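Local coordinates for histidine acid phosphatase (Bifidobacterium longum subsp. infantis, PDB 6RXD), which probably removes phosphate groups from inositol polyphosphates such as phytate, and from 2,3-bisphosphoglycerate, as a histidine acid phosphatase of the MINPP type, at residues A91-Q103 / I313-D325. Sequence-based numbering, arbitrary orientation.
With ZN (zinc ion), chain D.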
ATOM      1  N   ALA A  91       6.690   4.731 -21.285  1.00 12.12           N
ATOM      2  CA  ALA A  91       5.819   5.396 -20.324  1.00 15.76           C
ATOM      3  C   ALA A  91       6.596   5.753 -19.054  1.00 14.75           C
ATOM      4  O   ALA A  91       6.432   6.840 -18.481  1.00 15.46           O
ATOM      5  CB  ALA A  91       4.631   4.518 -19.998  1.00 15.38           C
ATOM      6  N   ASN A  92       7.438   4.830 -18.612  1.00 12.26           N
ATOM      7  CA  ASN A  92       8.265   5.072 -17.436  1.00 13.12           C
ATOM      8  C   ASN A  92       9.374   6.091 -17.648  1.00 15.15           C
ATOM      9  O   ASN A  92       9.687   6.876 -16.746  1.00 15.74           O
ATOM     10  CB  ASN A  92       8.850   3.751 -16.935  1.00 13.53           C
ATOM     11  CG  ASN A  92       7.868   2.982 -16.100  1.00 16.25           C
ATOM     12  OD1 ASN A  92       7.656   3.312 -14.931  1.00 15.77           O
ATOM     13  ND2 ASN A  92       7.243   1.965 -16.693  1.00 15.51           N
ATOM     14  N   VAL A  93       9.960   6.094 -18.837  1.00 16.01           N
ATOM     15  CA  VAL A  93      11.003   7.063 -19.143  1.00 15.34           C
ATOM     16  C   VAL A  93      10.422   8.471 -19.086  1.00 15.57           C
ATOM     17  O   VAL A  93      11.011   9.386 -18.504  1.00 17.73           O
ATOM     18  CB  VAL A  93      11.648   6.772 -20.509  1.00 13.51           C
ATOM     19  CG1 VAL A  93      12.436   7.973 -21.007  1.00 18.42           C
ATOM     20  CG2 VAL A  93      12.552   5.554 -20.402  1.00 18.35           C
ATOM     21  N   GLU A  94       9.227   8.628 -19.634  1.00 14.70           N
ATOM     22  CA  GLU A  94       8.579   9.933 -19.627  1.00 18.25           C
ATOM     23  C   GLU A  94       8.174  10.388 -18.228  1.00 16.37           C
ATOM     24  O   GLU A  94       8.348  11.553 -17.868  1.00 21.98           O
ATOM     25  CB  GLU A  94       7.355   9.910 -20.531  1.00 17.68           C
ATOM     26  CG  GLU A  94       6.612  11.210 -20.524  1.00 23.22           C
ATOM     27  CD  GLU A  94       5.338  11.119 -21.290  1.00 31.92           C
ATOM     28  OE1 GLU A  94       5.097  11.996 -22.147  1.00 43.21           O
ATOM     29  OE2 GLU A  94       4.565  10.172 -21.022  1.00 30.16           O
ATOM     30  N   ASN A  95       7.619   9.477 -17.442  1.00 17.74           N
ATOM     31  CA  ASN A  95       7.162   9.834 -16.107  0.51 21.28           C
ATOM     32  C   ASN A  95       8.298   9.943 -15.111  1.00 22.28           C
ATOM     33  O   ASN A  95       8.216  10.703 -14.146  1.00 23.60           O
ATOM     34  CB  ASN A  95       6.133   8.826 -15.607  0.51 18.94           C
ATOM     35  CG  ASN A  95       4.734   9.179 -16.027  0.51 22.54           C
ATOM     36  OD1 ASN A  95       4.530   9.924 -16.985  0.51 23.58           O
ATOM     37  ND2 ASN A  95       3.753   8.649 -15.308  0.51 23.12           N
ATOM     38  N   GLY A  96       9.367   9.200 -15.365  1.00 17.81           N
ATOM     39  CA  GLY A  96      10.459   9.075 -14.426  1.00 17.59           C
ATOM     40  C   GLY A  96      10.210   7.767 -13.708  1.00 16.23           C
ATOM     41  O   GLY A  96       9.108   7.529 -13.206  1.00 17.64           O
ATOM     42  N   TYR A  97      11.204   6.895 -13.682  1.00 14.72           N
ATOM     43  CA  TYR A  97      11.016   5.642 -12.970  1.00 15.70           C
ATOM     44  C   TYR A  97      10.745   5.897 -11.487  1.00 19.41           C
ATOM     45  O   TYR A  97      11.335   6.804 -10.880  1.00 18.18           O
ATOM     46  CB  TYR A  97      12.224   4.734 -13.167  1.00 15.93           C
ATOM     47  CG  TYR A  97      12.188   3.959 -14.463  1.00 11.80           C
ATOM     48  CD1 TYR A  97      11.694   2.662 -14.498  1.00 13.08           C
ATOM     49  CD2 TYR A  97      12.654   4.522 -15.648  1.00 12.48           C
ATOM     50  CE1 TYR A  97      11.658   1.931 -15.675  1.00 12.56           C
ATOM     51  CE2 TYR A  97      12.621   3.802 -16.835  1.00 17.07           C
ATOM     52  CZ  TYR A  97      12.128   2.507 -16.838  1.00 13.34           C
ATOM     53  OH  TYR A  97      12.079   1.784 -18.009  1.00 14.78           O
ATOM     54  N   GLY A  98       9.812   5.120 -10.933  1.00 14.88           N
ATOM     55  CA  GLY A  98       9.475   5.172  -9.519  1.00 16.26           C
ATOM     56  C   GLY A  98       8.453   6.227  -9.146  1.00 19.89           C
ATOM     57  O   GLY A  98       7.967   6.251  -8.015  1.00 21.38           O
ATOM     58  N   MET A  99       8.117   7.098 -10.092  1.00 15.70           N
ATOM     59  CA  MET A  99       7.268   8.244  -9.779  1.00 14.10           C
ATOM     60  C   MET A  99       5.788   7.879  -9.693  1.00 13.75           C
ATOM     61  O   MET A  99       5.360   6.844 -10.214  1.00 14.03           O
ATOM     62  CB  MET A  99       7.474   9.337 -10.830  1.00 17.66           C
ATOM     63  CG  MET A  99       8.892   9.828 -10.891  1.00 19.22           C
ATOM     64  SD  MET A  99       9.300  10.783  -9.419  1.00 25.40           S
ATOM     65  CE  MET A  99       8.496  12.339  -9.807  1.00 34.48           C
ATOM     66  N   LEU A 100       5.013   8.724  -9.014  1.00 15.88           N
ATOM     67  CA  LEU A 100       3.560   8.574  -8.972  0.57 13.69           C
ATOM     68  C   LEU A 100       3.032   8.594 -10.390  1.00 15.47           C
ATOM     69  O   LEU A 100       3.505   9.369 -11.218  1.00 17.50           O
ATOM     70  CB  LEU A 100       2.908   9.742  -8.221  0.57 14.46           C
ATOM     71  CG  LEU A 100       2.656   9.700  -6.720  0.57 20.26           C
ATOM     72  CD1 LEU A 100       1.682  10.815  -6.346  0.57 22.27           C
ATOM     73  CD2 LEU A 100       2.098   8.346  -6.309  0.57 18.46           C
ATOM     74  N   THR A 101       2.052   7.750 -10.672  1.00 15.13           N
ATOM     75  CA  THR A 101       1.415   7.769 -11.983  1.00 14.27           C
ATOM     76  C   THR A 101       0.227   8.725 -11.955  1.00 16.70           C
ATOM     77  O   THR A 101      -0.152   9.217 -10.887  1.00 16.09           O
ATOM     78  CB  THR A 101       0.935   6.363 -12.372  1.00 16.08           C
ATOM     79  OG1 THR A 101      -0.112   5.960 -11.485  1.00 14.67           O
ATOM     80  CG2 THR A 101       2.076   5.362 -12.285  1.00 18.31           C
ATOM     81  N   GLY A 102      -0.357   9.000 -13.127  1.00 16.67           N
ATOM     82  CA  GLY A 102      -1.562   9.805 -13.193  1.00 17.32           C
ATOM     83  C   GLY A 102      -2.670   9.200 -12.350  1.00 16.45           C
ATOM     84  O   GLY A 102      -3.419   9.917 -11.676  1.00 15.75           O
ATOM     85  N   GLN A 103      -2.783   7.877 -12.392  1.00 13.11           N
ATOM     86  CA  GLN A 103      -3.779   7.187 -11.579  1.00 13.49           C
ATOM     87  C   GLN A 103      -3.516   7.407 -10.091  1.00 15.72           C
ATOM     88  O   GLN A 103      -4.444   7.623  -9.310  1.00 12.86           O
ATOM     89  CB  GLN A 103      -3.741   5.683 -11.876  1.00 12.86           C
ATOM     90  CG  GLN A 103      -4.702   4.846 -11.031  1.00 12.02           C
ATOM     91  CD  GLN A 103      -4.523   3.355 -11.290  0.78 11.21           C
ATOM     92  OE1 GLN A 103      -3.825   2.658 -10.555  0.84 10.71           O
ATOM     93  NE2 GLN A 103      -5.146   2.865 -12.350  0.88 13.43           N
ATOM     94  N   ILE A 313       0.928  -6.287 -13.565  1.00 10.22           N
ATOM     95  CA  ILE A 313       0.302  -5.595 -12.455  1.00 10.36           C
ATOM     96  C   ILE A 313       0.665  -4.112 -12.409  1.00 11.83           C
ATOM     97  O   ILE A 313      -0.169  -3.277 -12.051  1.00 14.17           O
ATOM     98  CB  ILE A 313       0.542  -6.306 -11.113  1.00 10.21           C
ATOM     99  CG1 ILE A 313       2.015  -6.229 -10.714  1.00 10.18           C
ATOM    100  CG2 ILE A 313       0.054  -7.751 -11.197  1.00 14.40           C
ATOM    101  CD1 ILE A 313       2.337  -6.998  -9.412  1.00 13.95           C
ATOM    102  N   ILE A 314       1.895  -3.767 -12.785  1.00 11.37           N
ATOM    103  CA  ILE A 314       2.269  -2.351 -12.826  1.00 10.36           C
ATOM    104  C   ILE A 314       1.543  -1.638 -13.976  1.00 11.19           C
ATOM    105  O   ILE A 314       1.212  -0.463 -13.875  1.00 12.31           O
ATOM    106  CB  ILE A 314       3.797  -2.163 -12.898  1.00 13.18           C
ATOM    107  CG1 ILE A 314       4.444  -2.594 -11.580  1.00 20.13           C
ATOM    108  CG2 ILE A 314       4.175  -0.707 -13.124  1.00 14.56           C
ATOM    109  CD1 ILE A 314       4.126  -1.675 -10.396  1.00 24.02           C
ATOM    110  N   ALA A 315       1.292  -2.359 -15.065  1.00 11.65           N
ATOM    111  CA  ALA A 315       0.551  -1.803 -16.201  1.00 13.15           C
ATOM    112  C   ALA A 315      -0.816  -1.308 -15.758  1.00 17.43           C
ATOM    113  O   ALA A 315      -1.286  -0.276 -16.235  1.00 14.68           O
ATOM    114  CB  ALA A 315       0.396  -2.830 -17.295  1.00 13.80           C
ATOM    115  N   ALA A 316      -1.458  -2.035 -14.846  1.00 12.92           N
ATOM    116  CA  ALA A 316      -2.759  -1.599 -14.331  1.00 12.28           C
ATOM    117  C   ALA A 316      -2.634  -0.270 -13.596  1.00 13.37           C
ATOM    118  O   ALA A 316      -3.535   0.572 -13.647  1.00 15.77           O
ATOM    119  CB  ALA A 316      -3.357  -2.655 -13.414  1.00 13.55           C
ATOM    120  N   ASP A 317      -1.524  -0.099 -12.883  1.00 10.98           N
ATOM    121  CA  ASP A 317      -1.267   1.126 -12.126  1.00 10.79           C
ATOM    122  C   ASP A 317      -0.905   2.259 -13.059  1.00 11.35           C
ATOM    123  O   ASP A 317      -1.042   3.432 -12.700  1.00 13.61           O
ATOM    124  CB  ASP A 317      -0.123   0.892 -11.133  1.00 11.14           C
ATOM    125  CG  ASP A 317      -0.504  -0.062 -10.029  1.00 14.00           C
ATOM    126  OD1 ASP A 317       0.362  -0.362  -9.185  1.00 12.26           O
ATOM    127  OD2 ASP A 317      -1.683  -0.494 -10.000  1.00 15.29           O
ATOM    128  N   MET A 318      -0.446   1.905 -14.259  1.00 10.74           N
ATOM    129  CA  MET A 318      -0.045   2.896 -15.256  1.00 10.83           C
ATOM    130  C   MET A 318      -1.110   3.075 -16.328  1.00 12.87           C
ATOM    131  O   MET A 318      -0.810   3.428 -17.476  1.00 14.51           O
ATOM    132  CB  MET A 318       1.295   2.521 -15.900  1.00 11.62           C
ATOM    133  CG  MET A 318       2.411   2.351 -14.874  1.00 14.71           C
ATOM    134  SD  MET A 318       4.040   2.239 -15.649  1.00 17.51           S
ATOM    135  CE  MET A 318       4.281   3.940 -16.173  1.00 22.19           C
ATOM    136  N   HIS A 319      -2.357   2.826 -15.952  1.00 12.43           N
ATOM    137  CA  HIS A 319      -3.472   2.958 -16.884  1.00 13.00           C
ATOM    138  C   HIS A 319      -3.487   4.304 -17.603  1.00 14.07           C
ATOM    139  O   HIS A 319      -3.739   4.367 -18.809  1.00 14.61           O
ATOM    140  CB  HIS A 319      -4.786   2.742 -16.131  1.00 15.17           C
ATOM    141  CG  HIS A 319      -5.997   2.838 -17.002  1.00 24.32           C
ATOM    142  ND1 HIS A 319      -6.648   4.030 -17.238  1.00 33.32           N
ATOM    143  CD2 HIS A 319      -6.670   1.893 -17.700  1.00 34.46           C
ATOM    144  CE1 HIS A 319      -7.673   3.814 -18.044  1.00 27.00           C
ATOM    145  NE2 HIS A 319      -7.708   2.526 -18.339  1.00 32.15           N
ATOM    146  N   ASN A 320      -3.226   5.388 -16.876  1.00 13.63           N
ATOM    147  CA  ASN A 320      -3.312   6.713 -17.494  1.00 14.07           C
ATOM    148  C   ASN A 320      -2.216   6.951 -18.522  1.00 16.95           C
ATOM    149  O   ASN A 320      -2.358   7.787 -19.402  1.00 19.35           O
ATOM    150  CB  ASN A 320      -3.283   7.831 -16.446  1.00 15.44           C
ATOM    151  CG  ASN A 320      -4.500   7.821 -15.548  1.00 20.04           C
ATOM    152  OD1 ASN A 320      -5.137   6.789 -15.357  1.00 23.64           O
ATOM    153  ND2 ASN A 320      -4.836   8.984 -14.996  1.00 22.18           N
ATOM    154  N   GLU A 321      -1.112   6.229 -18.386  1.00 13.62           N
ATOM    155  CA  GLU A 321       0.013   6.357 -19.291  1.00 16.19           C
ATOM    156  C   GLU A 321      -0.103   5.363 -20.433  1.00 14.83           C
ATOM    157  O   GLU A 321       0.726   5.350 -21.335  1.00 15.12           O
ATOM    158  CB  GLU A 321       1.324   6.109 -18.523  1.00 15.94           C
ATOM    159  CG  GLU A 321       1.674   7.201 -17.500  1.00 22.27           C
ATOM    160  CD  GLU A 321       0.864   7.117 -16.219  1.00 21.06           C
ATOM    161  OE1 GLU A 321       0.444   6.006 -15.837  1.00 16.80           O
ATOM    162  OE2 GLU A 321       0.644   8.169 -15.584  1.00 21.85           O
ATOM    163  N   ASN A 322      -1.120   4.509 -20.381  1.00 14.75           N
ATOM    164  CA  ASN A 322      -1.294   3.486 -21.407  1.00 13.61           C
ATOM    165  C   ASN A 322      -2.112   4.095 -22.527  1.00 16.31           C
ATOM    166  O   ASN A 322      -3.331   3.935 -22.582  1.00 18.54           O
ATOM    167  CB  ASN A 322      -2.008   2.272 -20.805  1.00 13.36           C
ATOM    168  CG  ASN A 322      -2.055   1.091 -21.742  1.00 18.25           C
ATOM    169  OD1 ASN A 322      -1.778   1.211 -22.942  1.00 18.54           O
ATOM    170  ND2 ASN A 322      -2.431  -0.064 -21.202  1.00 23.42           N
ATOM    171  N   THR A 323      -1.432   4.809 -23.414  1.00 15.88           N
ATOM    172  CA  THR A 323      -2.132   5.748 -24.278  1.00 18.22           C
ATOM    173  C   THR A 323      -1.264   6.215 -25.430  1.00 20.28           C
ATOM    174  O   THR A 323      -0.031   6.248 -25.333  1.00 19.64           O
ATOM    175  CB  THR A 323      -2.583   6.978 -23.455  1.00 21.94           C
ATOM    176  OG1 THR A 323      -3.409   7.823 -24.263  1.00 25.66           O
ATOM    177  CG2 THR A 323      -1.370   7.771 -22.979  1.00 20.69           C
ATOM    178  N   GLY A 324      -1.926   6.572 -26.525  1.00 21.46           N
ATOM    179  CA  GLY A 324      -1.258   7.143 -27.678  1.00 24.03           C
ATOM    180  C   GLY A 324      -0.054   6.377 -28.184  1.00 22.38           C
ATOM    181  O   GLY A 324      -0.155   5.220 -28.582  1.00 23.91           O
ATOM    182  N   ASP A 325       1.095   7.041 -28.131  1.00 20.53           N
ATOM    183  CA  ASP A 325       2.330   6.567 -28.736  1.00 24.31           C
ATOM    184  C   ASP A 325       3.090   5.592 -27.821  1.00 27.17           C
ATOM    185  O   ASP A 325       4.123   5.034 -28.190  1.00 23.60           O
ATOM    186  CB  ASP A 325       3.159   7.793 -29.153  1.00 40.50           C
ATOM    187  CG  ASP A 325       4.596   7.463 -29.490  1.00 62.13           C
ATOM    188  OD1 ASP A 325       5.473   7.772 -28.651  1.00 70.64           O
ATOM    189  OD2 ASP A 325       4.857   6.908 -30.584  1.00 66.68           O
TER
HETATM  190 ZN    ZN D 602       3.964  10.020 -23.210  1.00 32.30          ZN
HETATM  191  O   HOH W   1      -1.762   5.792 -14.300  1.00 15.90           O
HETATM  192  O   HOH W   2      -6.762   5.177 -14.000  1.00 26.83           O
HETATM  193  O   HOH W   3       5.274  10.172 -25.242  1.00 41.95           O
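E321 meets the backbone of G102 where the segment 317-321 fills the angle between the end of helix 75-95 and the start of helix 102-118. The carboxylate of E321 lies at the start of the latter helix: OE2 accepts the backbone N of G102 at 2.8 Å through its syn lone pair, in a nearly straight bond (173°), while T101, at the N-cap position of the same helix, takes the backbone N of G104 with OG1. A bend at chi2 (77°) brings the carboxylate there. The other oxygen, OE1, receives a bond from a water that also donates to D317 O and accepts from Q103 N and N320 N. A glutamine in place of E321 would probably leave either G102 N or this water without its acceptor, as one carboxylate oxygen becomes an NH2 group.

Q103 reaches across with its chain extended, CG opposite the backbone N (chi1 177°), and NE2 donates to A316 O at 3.1 Å, in a bent bond whose acceptor lies well out of the amide plane, whereas OE1 bonds to S47. Beside it, T101 OG1 donates to D317 O (3.0 Å), so the successive carbonyls of A316 and D317 are both engaged. M318 is the apolar counterpart: its thioether crosses the amide of N92, SD lying 3.4 Å from ND2, and CE rests on A91 CB at 3.9 Å. The amide itself is tied to I88 and L50.

Around this junction, I88 of helix 75-95 also packs on M318, the loop holding S47 pairs with T101, and M99 touches R142 of helix 141-157; at the C-terminal end of helix 75-95, E94 and H326 bind a zinc ion.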